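Local coordinates for protein Agap007691-pb (Anopheles gambiae, PDB 5C98) that is a mosquito serpin of unknown function that may, like many members of its family, inhibit serine proteases, at residues A[193-197]-A[350-354]; A[79-83]-A[119-123]; A[131-135]-A[157-161]; A[107-113]-A[308-313]. One frame throughout, in Å; residues are numbered along the deposited sequence.

Contact 1: residues A[193-197]-A[350-354]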
loop_
_atom_site.group_PDB
_atom_site.type_symbol
_atom_site.label_atom_id
_atom_site.label_comp_id
_atom_site.label_asym_id
_atom_site.label_seq_id
_atom_site.Cartn_x
_atom_site.Cartn_y
_atom_site.Cartn_z
ATOM N N GLU A 193 -20.324 19.038 4.116
ATOM C CA GLU A 193 -21.347 18.383 3.333
ATOM C C GLU A 193 -21.502 16.951 3.809
ATOM O O GLU A 193 -20.549 16.324 4.295
ATOM C CB GLU A 193 -21.026 18.410 1.829
ATOM C CG GLU A 193 -20.876 19.815 1.273
ATOM C CD GLU A 193 -20.824 19.883 -0.244
ATOM O OE1 GLU A 193 -21.375 18.986 -0.918
ATOM O OE2 GLU A 193 -20.242 20.861 -0.770
ATOM N N LEU A 194 -22.700 16.424 3.610
ATOM C CA LEU A 194 -22.967 15.049 3.966
ATOM C C LEU A 194 -22.050 14.113 3.178
ATOM O O LEU A 194 -21.794 14.303 1.980
ATOM C CB LEU A 194 -24.432 14.733 3.652
ATOM C CG LEU A 194 -24.891 13.311 3.942
ATOM C CD1 LEU A 194 -26.369 13.350 4.351
ATOM C CD2 LEU A 194 -24.692 12.409 2.745
ATOM N N PHE A 195 -21.549 13.089 3.853
ATOM C CA PHE A 195 -20.913 11.955 3.188
ATOM C C PHE A 195 -21.564 10.706 3.756
ATOM O O PHE A 195 -21.735 10.595 4.970
ATOM C CB PHE A 195 -19.392 11.932 3.450
ATOM C CG PHE A 195 -18.662 10.865 2.691
ATOM C CD1 PHE A 195 -18.536 9.608 3.216
ATOM C CD2 PHE A 195 -18.089 11.127 1.456
ATOM C CE1 PHE A 195 -17.877 8.607 2.528
ATOM C CE2 PHE A 195 -17.433 10.129 0.764
ATOM C CZ PHE A 195 -17.320 8.891 1.295
ATOM N N GLN A 196 -21.946 9.774 2.894
ATOM C CA GLN A 196 -22.735 8.611 3.310
ATOM C C GLN A 196 -21.807 7.532 3.856
ATOM O O GLN A 196 -21.631 6.467 3.275
ATOM C CB GLN A 196 -23.583 8.070 2.155
ATOM C CG GLN A 196 -24.619 9.011 1.593
ATOM C CD GLN A 196 -25.686 8.317 0.742
ATOM O OE1 GLN A 196 -25.655 7.094 0.515
ATOM N NE2 GLN A 196 -26.652 9.103 0.284
ATOM N N PHE A 197 -21.235 7.811 5.028
ATOM C CA PHE A 197 -20.350 6.849 5.660
ATOM C C PHE A 197 -21.129 5.601 6.042
ATOM O O PHE A 197 -22.291 5.674 6.447
ATOM C CB PHE A 197 -19.736 7.433 6.925
ATOM C CG PHE A 197 -18.787 8.575 6.683
ATOM C CD1 PHE A 197 -17.488 8.341 6.242
ATOM C CD2 PHE A 197 -19.165 9.870 6.946
ATOM C CE1 PHE A 197 -16.608 9.392 6.050
ATOM C CE2 PHE A 197 -18.272 10.911 6.777
ATOM C CZ PHE A 197 -17.005 10.675 6.328
ATOM N N ALA A 350 -18.295 12.665 -5.044
ATOM C CA ALA A 350 -17.930 11.483 -4.271
ATOM C C ALA A 350 -18.405 11.694 -2.838
ATOM O O ALA A 350 -17.655 12.111 -1.954
ATOM C CB ALA A 350 -16.432 11.228 -4.358
ATOM N N ASN A 351 -19.690 11.405 -2.616
ATOM C CA ASN A 351 -20.376 11.604 -1.343
ATOM C C ASN A 351 -20.848 10.291 -0.762
ATOM O O ASN A 351 -21.753 10.269 0.074
ATOM C CB ASN A 351 -21.549 12.564 -1.517
ATOM C CG ASN A 351 -22.473 12.150 -2.638
ATOM O OD1 ASN A 351 -22.516 10.979 -3.037
ATOM N ND2 ASN A 351 -23.201 13.123 -3.184
ATOM N N ARG A 352 -20.259 9.200 -1.219
ATOM C CA ARG A 352 -20.521 7.861 -0.730
ATOM C C ARG A 352 -19.240 7.072 -0.884
ATOM O O ARG A 352 -18.311 7.529 -1.565
ATOM C CB ARG A 352 -21.666 7.185 -1.491
ATOM C CG ARG A 352 -21.633 7.323 -2.933
ATOM C CD ARG A 352 -23.018 6.938 -3.510
ATOM N NE ARG A 352 -22.931 6.777 -4.951
ATOM C CZ ARG A 352 -22.931 7.788 -5.812
ATOM N NH1 ARG A 352 -23.076 9.045 -5.381
ATOM N NH2 ARG A 352 -22.829 7.568 -7.095
ATOM N N PRO A 353 -19.123 5.928 -0.224
ATOM C CA PRO A 353 -17.848 5.206 -0.187
ATOM C C PRO A 353 -17.282 4.941 -1.560
ATOM O O PRO A 353 -18.002 4.575 -2.499
ATOM C CB PRO A 353 -18.202 3.902 0.529
ATOM C CG PRO A 353 -19.320 4.340 1.464
ATOM C CD PRO A 353 -20.127 5.315 0.668
ATOM N N PHE A 354 -15.965 5.091 -1.668
ATOM C CA PHE A 354 -15.294 4.932 -2.942
ATOM C C PHE A 354 -13.987 4.181 -2.745
ATOM O O PHE A 354 -13.449 4.096 -1.632
ATOM C CB PHE A 354 -15.057 6.294 -3.623
ATOM C CG PHE A 354 -14.239 7.280 -2.811
ATOM C CD1 PHE A 354 -12.868 7.278 -2.836
ATOM C CD2 PHE A 354 -14.878 8.233 -2.042
ATOM C CE1 PHE A 354 -12.148 8.228 -2.075
ATOM C CE2 PHE A 354 -14.182 9.175 -1.286
ATOM C CZ PHE A 354 -12.815 9.181 -1.318
#
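A chi1 of -175° places CG of F195 opposite the backbone N and carries the ring onto the backbone of residues 350-354. One face of the ring lies over the peptide link between N351 and R352, while the carbonyl of A350 comes to the edge, its O 3.4 Å from F195 CE2. Further along, F195 CZ meets R352 O at 3.3 Å. F354 turns its ring edge to the same aromatic group, F354 CE2 standing 4.0 Å from F195 CE2.

Beside this ring the chains are tied by one backbone bond, from Q196 N to N351 O (2.9 Å). It is fairly straight at the hydrogen (162°), but the donor stands above the plane of the N351 carbonyl. Q196 is the centre of an inverse gamma turn, and its own O lies against the proline ring, 3.2 Å from P353 CD. R352 NH1 makes a weak bond to N351 OD1, while its NH2 is held by P244 O.

The contact sits on strand 191-194 and the residues that follow, and where the chain passes from strand 346-349 to strand 354-360. Backbone bonds join E193 to V205 of strand 204-219, F195 to Q203 just before it, and A350 to K277 of strand 270-287; F372 of strand 366-372 meets F195 edge-to-face while its backbone pairs with F354.

Contact 2: residues A[79-83]-A[119-123]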
loop_
_atom_site.group_PDB
_atom_site.type_symbol
_atom_site.label_atom_id
_atom_site.label_comp_id
_atom_site.label_asym_id
_atom_site.label_seq_id
_atom_site.Cartn_x
_atom_site.Cartn_y
_atom_site.Cartn_z
ATOM N N ILE A 79 17.431 -10.733 -7.630
ATOM C CA ILE A 79 18.023 -9.688 -6.794
ATOM C C ILE A 79 18.130 -8.399 -7.592
ATOM O O ILE A 79 17.735 -7.326 -7.128
ATOM C CB ILE A 79 19.396 -10.152 -6.266
ATOM C CG1 ILE A 79 19.202 -11.251 -5.221
ATOM C CG2 ILE A 79 20.184 -8.987 -5.673
ATOM C CD1 ILE A 79 20.487 -11.990 -4.891
ATOM N N GLU A 80 18.693 -8.485 -8.802
ATOM C CA GLU A 80 18.839 -7.286 -9.627
ATOM C C GLU A 80 17.483 -6.665 -9.939
ATOM O O GLU A 80 17.345 -5.431 -9.966
ATOM C CB GLU A 80 19.576 -7.626 -10.918
ATOM C CG GLU A 80 21.045 -7.982 -10.690
ATOM C CD GLU A 80 21.876 -7.998 -11.969
ATOM O OE1 GLU A 80 21.295 -8.068 -13.072
ATOM O OE2 GLU A 80 23.118 -7.931 -11.863
ATOM N N GLN A 81 16.475 -7.500 -10.188
ATOM C CA GLN A 81 15.133 -6.989 -10.459
ATOM C C GLN A 81 14.579 -6.257 -9.237
ATOM O O GLN A 81 14.018 -5.161 -9.350
ATOM C CB GLN A 81 14.221 -8.142 -10.876
ATOM C CG GLN A 81 12.742 -7.778 -11.073
ATOM C CD GLN A 81 11.834 -9.009 -11.185
ATOM O OE1 GLN A 81 11.344 -9.529 -10.194
ATOM N NE2 GLN A 81 11.643 -9.485 -12.403
ATOM N N GLN A 82 14.715 -6.852 -8.057
ATOM C CA GLN A 82 14.209 -6.200 -6.859
ATOM C C GLN A 82 14.860 -4.833 -6.703
ATOM O O GLN A 82 14.181 -3.844 -6.419
ATOM C CB GLN A 82 14.482 -7.074 -5.635
ATOM C CG GLN A 82 13.741 -6.656 -4.373
ATOM C CD GLN A 82 14.360 -5.482 -3.646
ATOM O OE1 GLN A 82 15.487 -5.073 -3.918
ATOM N NE2 GLN A 82 13.639 -4.964 -2.688
ATOM N N GLN A 83 16.170 -4.763 -6.927
ATOM C CA GLN A 83 16.897 -3.512 -6.726
ATOM C C GLN A 83 16.378 -2.438 -7.667
ATOM O O GLN A 83 16.187 -1.288 -7.275
ATOM C CB GLN A 83 18.394 -3.732 -6.963
ATOM C CG GLN A 83 19.092 -4.503 -5.872
ATOM C CD GLN A 83 20.542 -4.765 -6.201
ATOM O OE1 GLN A 83 20.862 -5.499 -7.136
ATOM N NE2 GLN A 83 21.428 -4.115 -5.470
ATOM N N ARG A 119 24.563 -4.472 2.383
ATOM C CA ARG A 119 25.403 -3.952 1.314
ATOM C C ARG A 119 24.825 -4.115 -0.085
ATOM O O ARG A 119 25.510 -3.769 -1.048
ATOM C CB ARG A 119 26.826 -4.568 1.382
ATOM C CG ARG A 119 27.430 -4.553 2.810
ATOM C CD ARG A 119 28.911 -4.999 2.888
ATOM N NE ARG A 119 29.127 -6.349 2.374
ATOM C CZ ARG A 119 29.117 -7.463 3.104
ATOM N NH1 ARG A 119 28.904 -7.425 4.412
ATOM N NH2 ARG A 119 29.334 -8.631 2.516
ATOM N N THR A 120 23.591 -4.617 -0.236
ATOM C CA THR A 120 22.981 -4.788 -1.555
ATOM C C THR A 120 21.607 -4.116 -1.622
ATOM O O THR A 120 21.396 -3.192 -2.412
ATOM C CB THR A 120 22.836 -6.274 -1.916
ATOM O OG1 THR A 120 24.079 -6.953 -1.693
ATOM C CG2 THR A 120 22.436 -6.429 -3.359
ATOM N N PHE A 121 20.660 -4.578 -0.812
ATOM C CA PHE A 121 19.298 -4.069 -0.891
ATOM C C PHE A 121 19.186 -2.712 -0.212
ATOM O O PHE A 121 19.923 -2.395 0.724
ATOM C CB PHE A 121 18.334 -5.037 -0.199
ATOM C CG PHE A 121 18.142 -6.335 -0.917
ATOM C CD1 PHE A 121 17.817 -6.377 -2.281
ATOM C CD2 PHE A 121 18.274 -7.518 -0.229
ATOM C CE1 PHE A 121 17.638 -7.607 -2.919
ATOM C CE2 PHE A 121 18.091 -8.715 -0.859
ATOM C CZ PHE A 121 17.764 -8.762 -2.188
ATOM N N GLN A 122 18.244 -1.913 -0.705
ATOM C CA GLN A 122 17.867 -0.617 -0.136
ATOM C C GLN A 122 16.897 -0.916 0.996
ATOM O O GLN A 122 15.687 -1.046 0.796
ATOM C CB GLN A 122 17.240 0.204 -1.254
ATOM C CG GLN A 122 16.669 1.546 -0.998
ATOM C CD GLN A 122 16.103 2.124 -2.308
ATOM O OE1 GLN A 122 16.450 1.676 -3.424
ATOM N NE2 GLN A 122 15.225 3.103 -2.181
ATOM N N THR A 123 17.456 -1.076 2.192
ATOM C CA THR A 123 16.700 -1.410 3.384
ATOM C C THR A 123 17.576 -1.060 4.577
ATOM O O THR A 123 18.744 -0.698 4.433
ATOM C CB THR A 123 16.268 -2.893 3.389
ATOM O OG1 THR A 123 15.290 -3.097 4.413
ATOM C CG2 THR A 123 17.432 -3.841 3.627
HETATM O O HOH W 1 16.710 -2.812 -3.014
HETATM O O HOH W 2 14.483 -2.428 -1.269
HETATM O O HOH W 3 17.153 -0.731 -4.790
#
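Q83 on the helix and F121 on the loop bring the two backbones nearest, their CA atoms 6.3 Å apart. Residues 79-83 are regular helix, whereas 119-123 lead from helix 111-119 toward strand 124-128 without regular structure, so side chains and waters make the join. Q83 swings its amide over T120: NE2 donates to T120 O at 3.2 Å, a bent bond with its donor above the carbonyl plane; NE2 also touches T120 CG2 at 3.3 Å.

The F121 ring packs against I79, Q82 and Q83 of the helix. I79 CG2 meets F121 CE1 at 4.0 Å, and L116 of helix 111-119 touches both residues. Q82, bent at chi2 (-79°), brings OE1 to 3.1 Å from F121 CD1, with amide and ring planes 75° apart. The amide is gripped at both ends: OE1 takes a water proton at 2.7 Å, NE2 gives to L48 O and to a second water, and these two waters reach Q122 N and Q122 O respectively. A third water links Q83 O with Q122 OE1.

Glutamine amides and ordered waters thus serve the loop's peptide groups, while apolar contact comes mainly from I79, T120 and F121; bonds to L48 and water probably fix the Q82 amide.

Contact 3: residues A[131-135]-A[157-161]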
loop_
_atom_site.group_PDB
_atom_site.type_symbol
_atom_site.label_atom_id
_atom_site.label_comp_id
_atom_site.label_asym_id
_atom_site.label_seq_id
_atom_site.Cartn_x
_atom_site.Cartn_y
_atom_site.Cartn_z
ATOM N N THR A 131 13.032 -10.132 22.663
ATOM C CA THR A 131 12.311 -10.554 23.857
ATOM C C THR A 131 11.671 -9.381 24.597
ATOM O O THR A 131 10.905 -9.611 25.545
ATOM C CB THR A 131 13.222 -11.316 24.827
ATOM O OG1 THR A 131 13.992 -10.390 25.602
ATOM C CG2 THR A 131 14.145 -12.278 24.097
ATOM N N ASP A 132 11.950 -8.141 24.187
ATOM C CA ASP A 132 11.488 -6.937 24.879
ATOM C C ASP A 132 10.724 -6.059 23.894
ATOM O O ASP A 132 11.323 -5.441 23.009
ATOM C CB ASP A 132 12.673 -6.177 25.475
ATOM C CG ASP A 132 12.241 -5.098 26.454
ATOM O OD1 ASP A 132 11.025 -4.811 26.548
ATOM O OD2 ASP A 132 13.120 -4.518 27.118
ATOM N N ASP A 133 9.400 -6.004 24.044
ATOM C CA ASP A 133 8.607 -5.278 23.062
ATOM C C ASP A 133 8.854 -3.771 23.074
ATOM O O ASP A 133 8.584 -3.126 22.055
ATOM C CB ASP A 133 7.114 -5.603 23.189
ATOM C CG ASP A 133 6.556 -5.326 24.565
ATOM O OD1 ASP A 133 7.266 -4.748 25.414
ATOM O OD2 ASP A 133 5.385 -5.683 24.786
ATOM N N ILE A 134 9.384 -3.199 24.152
ATOM C CA ILE A 134 9.485 -1.737 24.247
ATOM C C ILE A 134 10.581 -1.222 23.314
ATOM O O ILE A 134 10.314 -0.357 22.462
ATOM C CB ILE A 134 9.689 -1.284 25.702
ATOM C CG1 ILE A 134 8.456 -1.641 26.547
ATOM C CG2 ILE A 134 9.985 0.217 25.778
ATOM C CD1 ILE A 134 7.236 -0.793 26.278
ATOM N N PRO A 135 11.817 -1.709 23.421
ATOM C CA PRO A 135 12.851 -1.242 22.482
ATOM C C PRO A 135 12.605 -1.703 21.072
ATOM O O PRO A 135 12.982 -1.012 20.114
ATOM C CB PRO A 135 14.152 -1.838 23.045
ATOM C CG PRO A 135 13.703 -2.995 23.891
ATOM C CD PRO A 135 12.392 -2.547 24.488
ATOM N N GLU A 157 3.491 -1.802 20.671
ATOM C CA GLU A 157 4.289 -2.868 21.263
ATOM C C GLU A 157 3.672 -4.238 21.014
ATOM O O GLU A 157 4.399 -5.229 20.857
ATOM C CB GLU A 157 4.460 -2.614 22.756
ATOM C CG GLU A 157 5.582 -1.643 23.073
ATOM C CD GLU A 157 5.142 -0.187 23.130
ATOM O OE1 GLU A 157 4.035 0.145 22.638
ATOM O OE2 GLU A 157 5.909 0.631 23.684
ATOM N N GLY A 158 2.339 -4.313 20.961
ATOM C CA GLY A 158 1.688 -5.583 20.706
ATOM C C GLY A 158 2.043 -6.197 19.365
ATOM O O GLY A 158 1.981 -7.418 19.202
ATOM N N ASP A 159 2.425 -5.369 18.385
ATOM C CA ASP A 159 2.705 -5.889 17.054
ATOM C C ASP A 159 4.022 -6.645 17.006
ATOM O O ASP A 159 4.236 -7.447 16.085
ATOM C CB ASP A 159 2.731 -4.743 16.033
ATOM C CG ASP A 159 1.389 -4.062 15.884
ATOM O OD1 ASP A 159 0.392 -4.771 15.646
ATOM O OD2 ASP A 159 1.319 -2.817 16.026
ATOM N N VAL A 160 4.930 -6.390 17.947
ATOM C CA VAL A 160 6.229 -7.053 17.968
ATOM C C VAL A 160 6.376 -7.994 19.149
ATOM O O VAL A 160 7.407 -8.666 19.266
ATOM C CB VAL A 160 7.395 -6.045 17.937
ATOM C CG1 VAL A 160 7.421 -5.289 16.611
ATOM C CG2 VAL A 160 7.318 -5.097 19.130
ATOM N N PHE A 161 5.370 -8.089 20.008
ATOM C CA PHE A 161 5.483 -8.864 21.232
ATOM C C PHE A 161 5.423 -10.365 20.962
ATOM O O PHE A 161 4.688 -10.830 20.085
ATOM C CB PHE A 161 4.327 -8.520 22.164
ATOM C CG PHE A 161 4.224 -9.455 23.318
ATOM C CD1 PHE A 161 5.014 -9.264 24.432
ATOM C CD2 PHE A 161 3.393 -10.563 23.259
ATOM C CE1 PHE A 161 4.970 -10.148 25.481
ATOM C CE2 PHE A 161 3.341 -11.446 24.317
ATOM C CZ PHE A 161 4.131 -11.239 25.427
HETATM O O HOH W 4 8.226 1.455 22.516
#
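Close packing without any direct hydrogen bond joins D133, the first residue of helix 133-146, to E157 and V160 of the weakly bonded helix 157-160. D133 takes the rotamer with CG between backbone N and carbonyl carbon (chi1 57°), which lays its carboxylate across the E157 side chain, the two crossing at about a right angle. D133 CB rests 3.6 Å from E157 O, and D133 O sits 3.5 Å from E157 CG. V160, whose side chain also reaches A137 and strand 169-177, adds CG2 against D133 O at 3.7 Å. I134 CD1 meets E157 OE2 at 3.2 Å, and D133 OD2 approaches F161 CD1 obliquely.

Water supplies the polar link: one molecule donates both to I134 O (2.8 Å) and to E157 OE2 (2.7 Å). E157 is bent at chi2 (90°), which curls its carboxylate back toward I134. Within 131-135, D132 caps the helix, its OD1 accepting a weak bond from I134 N.

As to charge, D132 and D133 stand at the start of a helix, whose dipole would probably ease their negative charge. The carboxylates of D133 and E157 are of like sign but kept apart, with 5.8 Å between D133 OD1 and E157 OE2 and their planes strongly turned against each other. With no direct polar bond across the contact, the segments are joined by fit of shape and one bridging water.

Contact 4: residues A[107-113]-A[308-313]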
loop_
_atom_site.group_PDB
_atom_site.type_symbol
_atom_site.label_atom_id
_atom_site.label_comp_id
_atom_site.label_asym_id
_atom_site.label_seq_id
_atom_site.Cartn_x
_atom_site.Cartn_y
_atom_site.Cartn_z
ATOM N N LEU A 107 21.793 -13.224 18.124
ATOM C CA LEU A 107 22.114 -14.254 17.143
ATOM C C LEU A 107 23.016 -13.662 16.069
ATOM O O LEU A 107 22.616 -12.732 15.364
ATOM C CB LEU A 107 20.838 -14.815 16.510
ATOM C CG LEU A 107 19.835 -15.485 17.460
ATOM C CD1 LEU A 107 18.635 -15.981 16.682
ATOM C CD2 LEU A 107 20.505 -16.635 18.196
ATOM N N ARG A 108 24.191 -14.253 15.892
ATOM C CA ARG A 108 25.070 -13.841 14.809
ATOM C C ARG A 108 24.402 -14.087 13.461
ATOM O O ARG A 108 23.778 -15.126 13.240
ATOM C CB ARG A 108 26.381 -14.623 14.898
ATOM C CG ARG A 108 27.421 -14.193 13.899
ATOM C CD ARG A 108 28.730 -14.937 14.136
ATOM N NE ARG A 108 29.452 -15.214 12.898
ATOM C CZ ARG A 108 30.532 -15.990 12.832
ATOM N NH1 ARG A 108 31.007 -16.559 13.933
ATOM N NH2 ARG A 108 31.137 -16.197 11.668
ATOM N N LEU A 109 24.520 -13.107 12.576
ATOM C CA LEU A 109 23.954 -13.185 11.237
ATOM C C LEU A 109 24.852 -13.976 10.294
ATOM O O LEU A 109 26.079 -13.964 10.402
ATOM C CB LEU A 109 23.769 -11.779 10.669
ATOM C CG LEU A 109 22.764 -10.913 11.446
ATOM C CD1 LEU A 109 22.785 -9.492 10.934
ATOM C CD2 LEU A 109 21.365 -11.509 11.319
ATOM N N ASP A 110 24.221 -14.642 9.328
ATOM C CA ASP A 110 24.973 -15.313 8.281
ATOM C C ASP A 110 25.588 -14.280 7.346
ATOM O O ASP A 110 25.025 -13.203 7.114
ATOM C CB ASP A 110 24.060 -16.237 7.479
ATOM C CG ASP A 110 24.791 -16.909 6.324
ATOM O OD1 ASP A 110 25.669 -17.723 6.621
ATOM O OD2 ASP A 110 24.475 -16.589 5.158
ATOM N N SER A 111 26.730 -14.649 6.764
ATOM C CA SER A 111 27.483 -13.725 5.918
ATOM C C SER A 111 26.728 -13.323 4.660
ATOM O O SER A 111 26.886 -12.194 4.184
ATOM C CB SER A 111 28.847 -14.324 5.581
ATOM O OG SER A 111 28.677 -15.602 4.993
ATOM N N GLU A 112 25.917 -14.216 4.088
ATOM C CA GLU A 112 25.175 -13.835 2.892
ATOM C C GLU A 112 24.020 -12.904 3.237
ATOM O O GLU A 112 23.705 -11.988 2.467
ATOM C CB GLU A 112 24.701 -15.073 2.134
ATOM C CG GLU A 112 25.831 -15.705 1.318
ATOM C CD GLU A 112 26.167 -14.879 0.083
ATOM O OE1 GLU A 112 25.336 -14.914 -0.864
ATOM O OE2 GLU A 112 27.220 -14.203 0.080
ATOM N N PHE A 113 23.362 -13.121 4.382
ATOM C CA PHE A 113 22.343 -12.180 4.821
ATOM C C PHE A 113 22.949 -10.794 5.007
ATOM O O PHE A 113 22.365 -9.792 4.586
ATOM C CB PHE A 113 21.727 -12.657 6.130
ATOM C CG PHE A 113 20.721 -11.692 6.698
ATOM C CD1 PHE A 113 19.410 -11.694 6.273
ATOM C CD2 PHE A 113 21.095 -10.756 7.625
ATOM C CE1 PHE A 113 18.488 -10.789 6.764
ATOM C CE2 PHE A 113 20.165 -9.858 8.133
ATOM C CZ PHE A 113 18.862 -9.881 7.695
ATOM N N HIS A 308 17.392 -18.615 5.577
ATOM C CA HIS A 308 18.750 -18.681 6.113
ATOM C C HIS A 308 19.210 -17.271 6.440
ATOM O O HIS A 308 19.709 -16.544 5.589
ATOM C CB HIS A 308 19.692 -19.343 5.123
ATOM C CG HIS A 308 21.077 -19.519 5.645
ATOM N ND1 HIS A 308 22.172 -19.609 4.819
ATOM C CD2 HIS A 308 21.548 -19.621 6.910
ATOM C CE1 HIS A 308 23.260 -19.751 5.551
ATOM N NE2 HIS A 308 22.909 -19.761 6.823
ATOM N N VAL A 309 19.017 -16.878 7.698
ATOM C CA VAL A 309 19.362 -15.549 8.174
ATOM C C VAL A 309 20.543 -15.583 9.129
ATOM O O VAL A 309 21.402 -14.699 9.086
ATOM C CB VAL A 309 18.144 -14.925 8.863
ATOM C CG1 VAL A 309 18.502 -13.606 9.557
ATOM C CG2 VAL A 309 17.029 -14.761 7.857
ATOM N N PHE A 310 20.589 -16.582 10.001
ATOM C CA PHE A 310 21.540 -16.619 11.104
ATOM C C PHE A 310 22.687 -17.599 10.869
ATOM O O PHE A 310 22.600 -18.552 10.093
ATOM C CB PHE A 310 20.785 -16.970 12.379
ATOM C CG PHE A 310 19.724 -15.968 12.722
ATOM C CD1 PHE A 310 20.082 -14.720 13.186
ATOM C CD2 PHE A 310 18.380 -16.231 12.514
ATOM C CE1 PHE A 310 19.143 -13.765 13.465
ATOM C CE2 PHE A 310 17.435 -15.279 12.804
ATOM C CZ PHE A 310 17.817 -14.045 13.277
ATOM N N HIS A 311 23.783 -17.338 11.575
ATOM C CA HIS A 311 24.990 -18.123 11.423
ATOM C C HIS A 311 24.809 -19.557 11.913
ATOM O O HIS A 311 25.141 -20.512 11.197
ATOM C CB HIS A 311 26.101 -17.435 12.206
ATOM C CG HIS A 311 27.362 -18.222 12.261
ATOM N ND1 HIS A 311 28.159 -18.397 11.156
ATOM C CD2 HIS A 311 27.944 -18.916 13.266
ATOM C CE1 HIS A 311 29.200 -19.140 11.486
ATOM N NE2 HIS A 311 29.092 -19.473 12.759
ATOM N N ASP A 312 24.319 -19.736 13.140
ATOM C CA ASP A 312 24.308 -21.063 13.755
ATOM C C ASP A 312 23.045 -21.306 14.572
ATOM O O ASP A 312 23.108 -21.840 15.685
ATOM C CB ASP A 312 25.540 -21.262 14.637
ATOM C CG ASP A 312 25.674 -20.186 15.703
ATOM O OD1 ASP A 312 24.683 -19.477 15.974
ATOM O OD2 ASP A 312 26.780 -20.048 16.271
ATOM N N SER A 313 21.879 -20.927 14.048
ATOM C CA SER A 313 20.630 -21.217 14.734
ATOM C C SER A 313 19.589 -21.942 13.887
ATOM O O SER A 313 18.497 -22.218 14.393
ATOM C CB SER A 313 20.029 -19.937 15.328
ATOM O OG SER A 313 19.582 -19.066 14.314
HETATM O O HOH W 5 23.265 -17.494 14.829
HETATM O O HOH W 6 24.832 -16.745 17.417
HETATM O O HOH W 7 21.965 -16.084 4.200
#
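The guanidinium of R108 lies flat on the imidazole of H311, centres 3.6 Å apart and planes within 7°. R108 CZ stands over the middle of the ring, and NH2 reaches CE1. The F310 ring is sandwiched: L107 CD1 sits 3.8 Å over the centre of one face, V309 CG1 covers the opposite face, and R108 O lies at the edge, in plane. The same methyl also makes a CH-pi contact over the face of F113, CG1 3.9 Å from the ring centroid, so one valine separates two phenylalanines. D110 CB meets the H308 ring off-centre. F117 stacks on F113 within its helix, and L56 holds H308 by a backbone bond.

Between these groups the backbones bond twice around the L109-F310 pair: H311 N to R108 O and D110 N to V309 O, each at 2.8 Å and nearly straight. Water extends the join. One molecule donates to R108 O and accepts from D312 N, a second spans R108 N and D312 OD1, and a third gives a proton to both D110 OD2 and H308 O. D110 OD2 also accepts the capping bond from E112 N, 3.0 Å.

The loop that leads to strand 320-328 is thus laid along the approach to a helix, as a single beta bridge set directly before an N-cap: D110 is the N-cap of helix 111-119, the E helix of the serpin fold.

How the contacts relate
Contacts 2 and 4 lie on the side of the chain's centre opposite contact 1, 42 and 51 Å from it between centres; contact 3 shares contact 4's side and is 38 Å from contact 1. Contacts 2 and 4 share helix 111-119: contact 4 joins the loop 308-313 at its start, contact 2 the helix 75-89 just past its end, 18 Å away between centres and about 5 Å at the nearest atoms. Strand 124-128 then leads to contact 3, 22 Å from contact 4. Contact 3 is nested inside the loop closed by contact 4, while contacts 1 and 2 each cross contact 4 along the chain. Residues 308-313 and 350-354 thus return the late chain to opposite sides.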